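Local atomic coordinates of uncharacterized protein (Legionella pneumophila subsp. pneumophila, PDB entry 5T2X), a protein that is of unknown function, belongs to the DUF5630 family and folds as a single all-helical chain. Residues Y167-L175 against I203-S213; K35-L46 against E64-H72. All blocks are in the same frame, centred on the assembly; numbering follows the deposited sequence.

Interaction 1 of 2, residues Y167-L175 against I203-S213; sequences YHWTPGYLL and IARKLSEHQYS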
loop_
_atom_site.group_PDB
_atom_site.type_symbol
_atom_site.label_atom_id
_atom_site.label_comp_id
_atom_site.label_asym_id
_atom_site.label_seq_id
_atom_site.Cartn_x
_atom_site.Cartn_y
_atom_site.Cartn_z
ATOM N N TYR A 167 -2.040 -4.516 -4.927
ATOM C CA TYR A 167 -2.046 -5.125 -3.606
ATOM C C TYR A 167 -3.168 -4.663 -2.687
ATOM O O TYR A 167 -3.377 -5.302 -1.651
ATOM C CB TYR A 167 -0.709 -4.867 -2.892
ATOM C CG TYR A 167 0.520 -5.198 -3.713
ATOM C CD1 TYR A 167 0.967 -6.507 -3.838
ATOM C CD2 TYR A 167 1.244 -4.198 -4.348
ATOM C CE1 TYR A 167 2.094 -6.811 -4.583
ATOM C CE2 TYR A 167 2.373 -4.491 -5.095
ATOM C CZ TYR A 167 2.792 -5.799 -5.208
ATOM O OH TYR A 167 3.915 -6.097 -5.948
ATOM N N HIS A 168 -3.898 -3.593 -3.017
ATOM C CA HIS A 168 -4.782 -2.988 -2.027
ATOM C C HIS A 168 -6.214 -2.802 -2.521
ATOM O O HIS A 168 -6.936 -1.956 -1.984
ATOM C CB HIS A 168 -4.194 -1.662 -1.544
ATOM C CG HIS A 168 -2.857 -1.818 -0.889
ATOM N ND1 HIS A 168 -2.699 -2.420 0.341
ATOM C CD2 HIS A 168 -1.613 -1.485 -1.308
ATOM C CE1 HIS A 168 -1.417 -2.436 0.659
ATOM N NE2 HIS A 168 -0.737 -1.874 -0.324
ATOM N N TRP A 169 -6.636 -3.572 -3.522
ATOM C CA TRP A 169 -8.057 -3.802 -3.832
ATOM C C TRP A 169 -8.763 -2.467 -4.066
ATOM O O TRP A 169 -8.286 -1.664 -4.885
ATOM C CB TRP A 169 -8.643 -4.661 -2.717
ATOM C CG TRP A 169 -8.112 -6.059 -2.686
ATOM C CD1 TRP A 169 -6.941 -6.479 -2.130
ATOM C CD2 TRP A 169 -8.739 -7.225 -3.232
ATOM N NE1 TRP A 169 -6.796 -7.835 -2.298
ATOM C CE2 TRP A 169 -7.888 -8.316 -2.972
ATOM C CE3 TRP A 169 -9.938 -7.451 -3.915
ATOM C CZ2 TRP A 169 -8.197 -9.615 -3.371
ATOM C CZ3 TRP A 169 -10.242 -8.740 -4.313
ATOM C CH2 TRP A 169 -9.375 -9.806 -4.040
ATOM N N THR A 170 -9.879 -2.187 -3.381
ATOM C CA THR A 170 -10.656 -0.984 -3.683
ATOM C C THR A 170 -9.916 0.300 -3.326
ATOM O O THR A 170 -9.887 1.218 -4.164
ATOM C CB THR A 170 -12.024 -1.065 -2.995
ATOM O OG1 THR A 170 -12.830 -2.056 -3.645
ATOM C CG2 THR A 170 -12.737 0.279 -3.035
ATOM N N PRO A 171 -9.320 0.453 -2.134
ATOM C CA PRO A 171 -8.567 1.690 -1.870
ATOM C C PRO A 171 -7.423 1.919 -2.841
ATOM O O PRO A 171 -7.080 3.077 -3.116
ATOM C CB PRO A 171 -8.060 1.491 -0.436
ATOM C CG PRO A 171 -9.041 0.568 0.175
ATOM C CD PRO A 171 -9.418 -0.381 -0.920
ATOM N N GLY A 172 -6.822 0.853 -3.371
ATOM C CA GLY A 172 -5.785 1.026 -4.376
ATOM C C GLY A 172 -6.326 1.611 -5.667
ATOM O O GLY A 172 -5.761 2.560 -6.220
ATOM N N TYR A 173 -7.435 1.056 -6.164
ATOM C CA TYR A 173 -8.025 1.574 -7.394
ATOM C C TYR A 173 -8.648 2.947 -7.187
ATOM O O TYR A 173 -8.698 3.749 -8.127
ATOM C CB TYR A 173 -9.056 0.586 -7.942
ATOM C CG TYR A 173 -8.425 -0.562 -8.693
ATOM C CD1 TYR A 173 -8.132 -0.453 -10.045
ATOM C CD2 TYR A 173 -8.101 -1.747 -8.045
ATOM C CE1 TYR A 173 -7.544 -1.496 -10.735
ATOM C CE2 TYR A 173 -7.515 -2.795 -8.727
ATOM C CZ TYR A 173 -7.238 -2.664 -10.072
ATOM O OH TYR A 173 -6.653 -3.704 -10.755
ATOM N N LEU A 174 -9.124 3.243 -5.975
ATOM C CA LEU A 174 -9.587 4.597 -5.695
ATOM C C LEU A 174 -8.436 5.592 -5.720
ATOM O O LEU A 174 -8.618 6.739 -6.147
ATOM C CB LEU A 174 -10.309 4.641 -4.347
ATOM C CG LEU A 174 -11.732 4.079 -4.340
ATOM C CD1 LEU A 174 -12.368 4.239 -2.968
ATOM C CD2 LEU A 174 -12.577 4.758 -5.406
ATOM N N LEU A 175 -7.248 5.175 -5.274
ATOM C CA LEU A 175 -6.077 6.039 -5.377
ATOM C C LEU A 175 -5.701 6.278 -6.834
ATOM O O LEU A 175 -5.402 7.412 -7.226
ATOM C CB LEU A 175 -4.903 5.428 -4.609
ATOM C CG LEU A 175 -3.552 6.129 -4.772
ATOM C CD1 LEU A 175 -3.618 7.560 -4.261
ATOM C CD2 LEU A 175 -2.453 5.352 -4.062
ATOM N N ILE A 203 -13.780 -0.359 -11.311
ATOM C CA ILE A 203 -13.155 -1.547 -10.736
ATOM C C ILE A 203 -13.176 -1.474 -9.215
ATOM O O ILE A 203 -13.420 -2.478 -8.535
ATOM C CB ILE A 203 -11.723 -1.715 -11.277
ATOM C CG1 ILE A 203 -11.748 -1.954 -12.787
ATOM C CG2 ILE A 203 -11.016 -2.865 -10.574
ATOM C CD1 ILE A 203 -10.373 -2.006 -13.418
ATOM N N ALA A 204 -12.936 -0.284 -8.658
ATOM C CA ALA A 204 -12.959 -0.127 -7.208
ATOM C C ALA A 204 -14.329 -0.471 -6.637
ATOM O O ALA A 204 -14.429 -1.043 -5.545
ATOM C CB ALA A 204 -12.561 1.300 -6.829
ATOM N N ARG A 205 -15.397 -0.135 -7.361
ATOM C CA ARG A 205 -16.734 -0.473 -6.888
ATOM C C ARG A 205 -16.999 -1.968 -7.014
ATOM O O ARG A 205 -17.537 -2.589 -6.090
ATOM C CB ARG A 205 -17.782 0.328 -7.658
ATOM C CG ARG A 205 -19.184 0.214 -7.087
ATOM C CD ARG A 205 -20.173 1.039 -7.892
ATOM N NE ARG A 205 -21.471 1.131 -7.232
ATOM C CZ ARG A 205 -22.521 1.773 -7.733
ATOM N NH1 ARG A 205 -22.432 2.381 -8.909
ATOM N NH2 ARG A 205 -23.663 1.805 -7.058
ATOM N N LYS A 206 -16.614 -2.563 -8.147
ATOM C CA LYS A 206 -16.836 -3.987 -8.377
ATOM C C LYS A 206 -16.028 -4.869 -7.434
ATOM O O LYS A 206 -16.337 -6.058 -7.302
ATOM C CB LYS A 206 -16.506 -4.334 -9.829
ATOM C CG LYS A 206 -17.411 -3.640 -10.832
ATOM C CD LYS A 206 -16.986 -3.904 -12.264
ATOM C CE LYS A 206 -17.925 -3.205 -13.234
ATOM N NZ LYS A 206 -19.336 -3.646 -13.039
ATOM N N LEU A 207 -15.001 -4.325 -6.783
ATOM C CA LEU A 207 -14.231 -5.071 -5.800
ATOM C C LEU A 207 -14.660 -4.786 -4.369
ATOM O O LEU A 207 -14.244 -5.509 -3.461
ATOM C CB LEU A 207 -12.734 -4.760 -5.946
ATOM C CG LEU A 207 -12.047 -5.132 -7.260
ATOM C CD1 LEU A 207 -10.580 -4.733 -7.222
ATOM C CD2 LEU A 207 -12.192 -6.616 -7.549
ATOM N N SER A 208 -15.494 -3.766 -4.151
ATOM C CA SER A 208 -15.800 -3.289 -2.807
ATOM C C SER A 208 -16.556 -4.302 -1.956
ATOM O O SER A 208 -16.665 -4.098 -0.742
ATOM C CB SER A 208 -16.604 -1.989 -2.891
ATOM O OG SER A 208 -17.807 -2.181 -3.613
ATOM N N GLU A 209 -17.074 -5.379 -2.548
ATOM C CA GLU A 209 -17.832 -6.367 -1.792
ATOM C C GLU A 209 -16.982 -7.524 -1.287
ATOM O O GLU A 209 -17.413 -8.237 -0.373
ATOM C CB GLU A 209 -18.976 -6.928 -2.646
ATOM C CG GLU A 209 -19.964 -5.887 -3.162
ATOM C CD GLU A 209 -21.022 -5.506 -2.140
ATOM O OE1 GLU A 209 -20.730 -5.531 -0.926
ATOM O OE2 GLU A 209 -22.156 -5.185 -2.554
ATOM N N HIS A 210 -15.796 -7.729 -1.853
ATOM C CA HIS A 210 -14.977 -8.873 -1.482
ATOM C C HIS A 210 -14.443 -8.722 -0.059
ATOM O O HIS A 210 -14.191 -7.614 0.420
ATOM C CB HIS A 210 -13.817 -9.035 -2.464
ATOM C CG HIS A 210 -13.172 -10.385 -2.423
ATOM N ND1 HIS A 210 -12.334 -10.780 -1.403
ATOM C CD2 HIS A 210 -13.235 -11.429 -3.283
ATOM C CE1 HIS A 210 -11.914 -12.011 -1.632
ATOM N NE2 HIS A 210 -12.445 -12.428 -2.767
ATOM N N GLN A 211 -14.275 -9.863 0.614
ATOM C CA GLN A 211 -13.815 -9.852 2.000
ATOM C C GLN A 211 -12.429 -9.230 2.122
ATOM O O GLN A 211 -12.175 -8.435 3.035
ATOM C CB GLN A 211 -13.813 -11.275 2.560
ATOM C CG GLN A 211 -13.127 -11.406 3.910
ATOM C CD GLN A 211 -12.892 -12.851 4.307
ATOM O OE1 GLN A 211 -13.496 -13.766 3.748
ATOM N NE2 GLN A 211 -12.004 -13.063 5.273
ATOM N N TYR A 212 -11.519 -9.581 1.210
ATOM C CA TYR A 212 -10.172 -9.024 1.259
ATOM C C TYR A 212 -10.185 -7.522 1.008
ATOM O O TYR A 212 -9.386 -6.782 1.596
ATOM C CB TYR A 212 -9.276 -9.733 0.244
ATOM C CG TYR A 212 -9.087 -11.209 0.517
ATOM C CD1 TYR A 212 -9.201 -11.718 1.804
ATOM C CD2 TYR A 212 -8.794 -12.092 -0.513
ATOM C CE1 TYR A 212 -9.029 -13.066 2.058
ATOM C CE2 TYR A 212 -8.624 -13.442 -0.271
ATOM C CZ TYR A 212 -8.739 -13.923 1.016
ATOM O OH TYR A 212 -8.567 -15.266 1.260
ATOM N N SER A 213 -11.086 -7.051 0.144
ATOM C CA SER A 213 -11.179 -5.618 -0.112
ATOM C C SER A 213 -11.792 -4.877 1.067
ATOM O O SER A 213 -11.432 -3.722 1.324
ATOM C CB SER A 213 -11.988 -5.365 -1.382
ATOM O OG SER A 213 -12.118 -3.977 -1.637
#
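Thr170 OG1 joins two hydrogen bonds in series between the start of helix 169-185 and the two helices that flank the 208-210 turn. It donates to Ala204 O at 2.7 Å, in the carbonyl plane and on a lone pair, and accepts from Ser213 OG at 2.9 Å. With chi1 at -71°, OG1 lies beside its own backbone N and faces both partners, while CG2 packs beside Ala204, touching its carbonyl O and its methyl. One buried hydroxyl thereby ties the last turn of helix 191-207 to the first turn of helix 211-220.

The aromatic contacts centre on Trp169. Tyr212 CB sits over one face of the indole, 4.1 Å from the centroid of the six-membered ring, and Ser213 N lies over the same face. His210 meets the far end of the indole obliquely, its ring plane turned 31° from that of Trp169, with CG 3.9 Å from Trp169 CZ3. His210 is also the N-cap of helix 211-220: its ND1 accepts from Tyr212 N in the imidazole plane, which fixes the ring's rotation, while NE2 is bonded to Phe273 O. Trp169 NE1 is hydrogen-bonded to Pro87 O.

Apolar packing completes the contact one turn further on. Ile203 CG2 stands almost squarely over the Tyr173 ring, 3.6 Å from its centroid, and Leu207 CD1 approaches the same ring at CE2. Ala204 CB touches both Tyr173 CB and Leu174 CD2, the latter 3.7 Å away.

Helices 169-175 and 203-207 run antiparallel at 168°, with axes 8.1 Å apart, consistent with the small Ala204 facing Thr170. Helix 252-272 packs on Trp169, Tyr173 and His210 through Ile269 and Leu270, and Trp237 of helix 237-248 covers Leu174 and Ala204.

Interaction 2 of 2, residues K35-L46 against E64-H72; sequences KMLLNNLDLTTL and EQADIWRTH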
loop_
_atom_site.group_PDB
_atom_site.type_symbol
_atom_site.label_atom_id
_atom_site.label_comp_id
_atom_site.label_asym_id
_atom_site.label_seq_id
_atom_site.Cartn_x
_atom_site.Cartn_y
_atom_site.Cartn_z
ATOM N N LYS A 35 13.496 -18.870 17.304
ATOM C CA LYS A 35 12.209 -18.184 17.321
ATOM C C LYS A 35 11.931 -17.563 18.683
ATOM O O LYS A 35 11.296 -16.505 18.769
ATOM C CB LYS A 35 11.105 -19.168 16.936
ATOM C CG LYS A 35 9.719 -18.578 16.832
ATOM C CD LYS A 35 8.756 -19.614 16.279
ATOM C CE LYS A 35 7.331 -19.108 16.282
ATOM N NZ LYS A 35 6.397 -20.099 15.680
HETATM N N MSE A 36 12.406 -18.195 19.748
HETATM C CA MSE A 36 12.242 -17.688 21.102
HETATM C C MSE A 36 13.003 -16.380 21.312
HETATM O O MSE A 36 12.497 -15.450 21.942
HETATM C CB MSE A 36 12.709 -18.749 22.096
HETATM C CG MSE A 36 12.938 -18.266 23.503
HETATM SE SE MSE A 36 13.779 -19.689 24.531
HETATM C CE MSE A 36 14.119 -18.702 26.177
ATOM N N LEU A 37 14.222 -16.311 20.773
ATOM C CA LEU A 37 15.019 -15.095 20.895
ATOM C C LEU A 37 14.530 -14.008 19.945
ATOM O O LEU A 37 14.556 -12.822 20.291
ATOM C CB LEU A 37 16.495 -15.403 20.636
ATOM C CG LEU A 37 17.227 -16.211 21.708
ATOM C CD1 LEU A 37 18.695 -16.375 21.343
ATOM C CD2 LEU A 37 17.080 -15.548 23.071
ATOM N N LEU A 38 14.086 -14.394 18.745
ATOM C CA LEU A 38 13.570 -13.414 17.795
ATOM C C LEU A 38 12.339 -12.702 18.338
ATOM O O LEU A 38 12.138 -11.514 18.061
ATOM C CB LEU A 38 13.248 -14.095 16.463
ATOM C CG LEU A 38 14.448 -14.463 15.585
ATOM C CD1 LEU A 38 14.041 -15.457 14.511
ATOM C CD2 LEU A 38 15.050 -13.214 14.962
ATOM N N ASN A 39 11.511 -13.402 19.117
ATOM C CA ASN A 39 10.317 -12.779 19.679
ATOM C C ASN A 39 10.643 -11.782 20.783
ATOM O O ASN A 39 9.834 -10.884 21.044
ATOM C CB ASN A 39 9.363 -13.848 20.212
ATOM C CG ASN A 39 8.583 -14.531 19.110
ATOM O OD1 ASN A 39 8.286 -13.932 18.076
ATOM N ND2 ASN A 39 8.241 -15.796 19.327
ATOM N N ASN A 40 11.798 -11.917 21.438
ATOM C CA ASN A 40 12.177 -10.962 22.473
ATOM C C ASN A 40 12.618 -9.625 21.895
ATOM O O ASN A 40 12.637 -8.628 22.622
ATOM C CB ASN A 40 13.299 -11.536 23.342
ATOM C CG ASN A 40 12.868 -12.765 24.111
ATOM O OD1 ASN A 40 11.695 -12.923 24.440
ATOM N ND2 ASN A 40 13.819 -13.646 24.402
ATOM N N LEU A 41 12.965 -9.583 20.613
ATOM C CA LEU A 41 13.505 -8.370 20.020
ATOM C C LEU A 41 12.420 -7.319 19.828
ATOM O O LEU A 41 11.243 -7.631 19.631
ATOM C CB LEU A 41 14.155 -8.678 18.671
ATOM C CG LEU A 41 15.380 -9.589 18.658
ATOM C CD1 LEU A 41 15.824 -9.838 17.225
ATOM C CD2 LEU A 41 16.505 -8.975 19.472
ATOM N N ASP A 42 12.832 -6.057 19.893
ATOM C CA ASP A 42 11.972 -4.979 19.437
ATOM C C ASP A 42 11.864 -5.018 17.916
ATOM O O ASP A 42 12.732 -5.551 17.218
ATOM C CB ASP A 42 12.511 -3.626 19.901
ATOM C CG ASP A 42 13.980 -3.443 19.577
ATOM O OD1 ASP A 42 14.777 -4.358 19.875
ATOM O OD2 ASP A 42 14.339 -2.389 19.011
ATOM N N LEU A 43 10.773 -4.444 17.403
ATOM C CA LEU A 43 10.522 -4.505 15.967
ATOM C C LEU A 43 11.644 -3.850 15.170
ATOM O O LEU A 43 11.967 -4.309 14.068
ATOM C CB LEU A 43 9.175 -3.853 15.640
ATOM C CG LEU A 43 8.699 -3.976 14.191
ATOM C CD1 LEU A 43 8.757 -5.421 13.724
ATOM C CD2 LEU A 43 7.289 -3.428 14.049
ATOM N N THR A 44 12.253 -2.789 15.707
ATOM C CA THR A 44 13.354 -2.135 15.004
ATOM C C THR A 44 14.524 -3.091 14.812
ATOM O O THR A 44 15.086 -3.192 13.716
ATOM C CB THR A 44 13.803 -0.888 15.767
ATOM O OG1 THR A 44 12.723 0.052 15.837
ATOM C CG2 THR A 44 14.990 -0.238 15.063
ATOM N N THR A 45 14.895 -3.814 15.871
ATOM C CA THR A 45 16.031 -4.724 15.779
ATOM C C THR A 45 15.687 -5.959 14.955
ATOM O O THR A 45 16.525 -6.452 14.189
ATOM C CB THR A 45 16.492 -5.120 17.181
ATOM O OG1 THR A 45 16.724 -3.939 17.958
ATOM C CG2 THR A 45 17.778 -5.930 17.113
ATOM N N LEU A 46 14.460 -6.469 15.095
ATOM C CA LEU A 46 14.039 -7.625 14.308
ATOM C C LEU A 46 14.123 -7.334 12.815
ATOM O O LEU A 46 14.691 -8.119 12.047
ATOM C CB LEU A 46 12.616 -8.034 14.694
ATOM C CG LEU A 46 11.945 -9.076 13.791
ATOM C CD1 LEU A 46 12.676 -10.411 13.851
ATOM C CD2 LEU A 46 10.477 -9.249 14.153
ATOM N N GLU A 64 5.557 -21.032 9.508
ATOM C CA GLU A 64 5.468 -21.188 10.955
ATOM C C GLU A 64 6.068 -20.016 11.722
ATOM O O GLU A 64 5.958 -19.989 12.952
ATOM C CB GLU A 64 6.140 -22.495 11.391
ATOM C CG GLU A 64 7.589 -22.648 10.951
ATOM C CD GLU A 64 7.726 -23.197 9.543
ATOM O OE1 GLU A 64 6.689 -23.429 8.885
ATOM O OE2 GLU A 64 8.872 -23.401 9.094
ATOM N N GLN A 65 6.688 -19.054 11.040
ATOM C CA GLN A 65 7.228 -17.864 11.684
ATOM C C GLN A 65 6.339 -16.642 11.499
ATOM O O GLN A 65 6.714 -15.543 11.922
ATOM C CB GLN A 65 8.638 -17.574 11.164
ATOM C CG GLN A 65 9.735 -18.274 11.951
ATOM C CD GLN A 65 9.642 -19.784 11.870
ATOM O OE1 GLN A 65 9.222 -20.443 12.821
ATOM N NE2 GLN A 65 10.041 -20.341 10.732
ATOM N N ALA A 66 5.165 -16.811 10.887
ATOM C CA ALA A 66 4.245 -15.699 10.684
ATOM C C ALA A 66 3.692 -15.155 11.996
ATOM O O ALA A 66 3.302 -13.982 12.052
ATOM C CB ALA A 66 3.098 -16.132 9.769
ATOM N N ASP A 67 3.638 -15.975 13.048
ATOM C CA ASP A 67 3.163 -15.487 14.339
ATOM C C ASP A 67 4.111 -14.465 14.949
ATOM O O ASP A 67 3.682 -13.659 15.783
ATOM C CB ASP A 67 2.967 -16.653 15.304
ATOM C CG ASP A 67 4.261 -17.376 15.605
ATOM O OD1 ASP A 67 4.671 -18.217 14.781
ATOM O OD2 ASP A 67 4.866 -17.101 16.663
ATOM N N ILE A 68 5.389 -14.492 14.564
ATOM C CA ILE A 68 6.323 -13.467 15.016
ATOM C C ILE A 68 5.857 -12.094 14.558
ATOM O O ILE A 68 5.889 -11.121 15.322
ATOM C CB ILE A 68 7.744 -13.778 14.510
ATOM C CG1 ILE A 68 8.227 -15.127 15.047
ATOM C CG2 ILE A 68 8.705 -12.660 14.894
ATOM C CD1 ILE A 68 9.612 -15.511 14.570
ATOM N N TRP A 69 5.395 -11.998 13.310
ATOM C CA TRP A 69 4.951 -10.720 12.767
ATOM C C TRP A 69 3.564 -10.342 13.272
ATOM O O TRP A 69 3.288 -9.157 13.493
ATOM C CB TRP A 69 4.974 -10.769 11.240
ATOM C CG TRP A 69 6.319 -11.135 10.683
ATOM C CD1 TRP A 69 6.687 -12.335 10.148
ATOM C CD2 TRP A 69 7.478 -10.295 10.619
ATOM N NE1 TRP A 69 8.001 -12.293 9.748
ATOM C CE2 TRP A 69 8.510 -11.052 10.029
ATOM C CE3 TRP A 69 7.744 -8.977 11.002
ATOM C CZ2 TRP A 69 9.785 -10.534 9.812
ATOM C CZ3 TRP A 69 9.010 -8.466 10.786
ATOM C CH2 TRP A 69 10.015 -9.242 10.197
ATOM N N ARG A 70 2.678 -11.327 13.458
ATOM C CA ARG A 70 1.331 -11.025 13.934
ATOM C C ARG A 70 1.351 -10.436 15.336
ATOM O O ARG A 70 0.517 -9.584 15.661
ATOM C CB ARG A 70 0.459 -12.279 13.903
ATOM C CG ARG A 70 0.099 -12.735 12.507
ATOM C CD ARG A 70 -1.067 -13.706 12.517
ATOM N NE ARG A 70 -1.413 -14.108 11.159
ATOM C CZ ARG A 70 -0.842 -15.122 10.517
ATOM N NH1 ARG A 70 0.098 -15.838 11.116
ATOM N NH2 ARG A 70 -1.211 -15.420 9.279
ATOM N N THR A 71 2.290 -10.877 16.176
ATOM C CA THR A 71 2.441 -10.272 17.494
ATOM C C THR A 71 2.764 -8.789 17.379
ATOM O O THR A 71 2.186 -7.960 18.092
ATOM C CB THR A 71 3.528 -11.002 18.285
ATOM O OG1 THR A 71 3.139 -12.368 18.484
ATOM C CG2 THR A 71 3.747 -10.338 19.637
ATOM N N HIS A 72 3.677 -8.432 16.471
ATOM C CA HIS A 72 3.985 -7.023 16.252
ATOM C C HIS A 72 2.820 -6.296 15.592
ATOM O O HIS A 72 2.559 -5.127 15.897
ATOM C CB HIS A 72 5.253 -6.886 15.411
ATOM C CG HIS A 72 6.498 -7.308 16.123
ATOM N ND1 HIS A 72 7.033 -6.592 17.173
ATOM C CD2 HIS A 72 7.318 -8.370 15.937
ATOM C CE1 HIS A 72 8.126 -7.196 17.604
ATOM N NE2 HIS A 72 8.321 -8.278 16.870
HETATM O O HOH W 1 10.278 -9.674 17.843
#
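Within the N-terminal group of short helices, a knob-into-hole contact sets Ile68 of helix 66-76 among Lys35, Leu38, Asn39 and Leu46. Ile68 CD1 touches Lys35 CG at 3.8 Å, and its CG2 branch meets Leu46 CD2. Asn39 OD1 lies close against CG1 and CG2 of the same knob.

Fully extended, Lys35 reaches past Ile68 to bring NZ to Asp67 OD1 in a 2.7 Å salt bridge, from the syn side but 19° out of the carboxylate plane. NZ also donates to Glu64 O at 2.8 Å, nearly along the C=O axis, so one ammonium grips the carboxylate of Asp67, in the first turn of helix 66-76, and the carbonyl of Glu64 just before that helix.

At the other end, Leu43 CD1 rests over one face of the His72 imidazole, 3.9 Å from the centroid. Leu46 CD2 reaches both His72 and one face of the Trp69 six-membered ring. A water in the His72 ring plane, 2.6 Å from NE2, donates to Leu38 O and Leu41 O, bridging the imidazole to the break between helices 31-40 and 43-52.

Helices 35-40 and 66-72 run nearly parallel at 17°. Helix 54-60 packs on Leu38, and helix 91-111 covers Leu43 and Trp69.

How the interactions relate
Interactions 1 and 2 occupy separate parts of one helical chain, with centres about 30 Å apart and nearest atoms about 11 Å apart; they share no helix, and the segments of interaction 2 both precede those of interaction 1. Interaction 1 belongs to the core: its polar link is a chain of hydroxyl bonds, with an aromatic cluster and aliphatic packing round it. Interaction 2, farther from the chain's centre and partly buried, combines an aliphatic knob, aromatic rings packed by leucines, a salt bridge and a bridging water. In each, a third helix packs across the break between two successive helices: the preceding one in interaction 1, antiparallel to the first helix of the break, and one farther along the chain in interaction 2, nearly parallel to it.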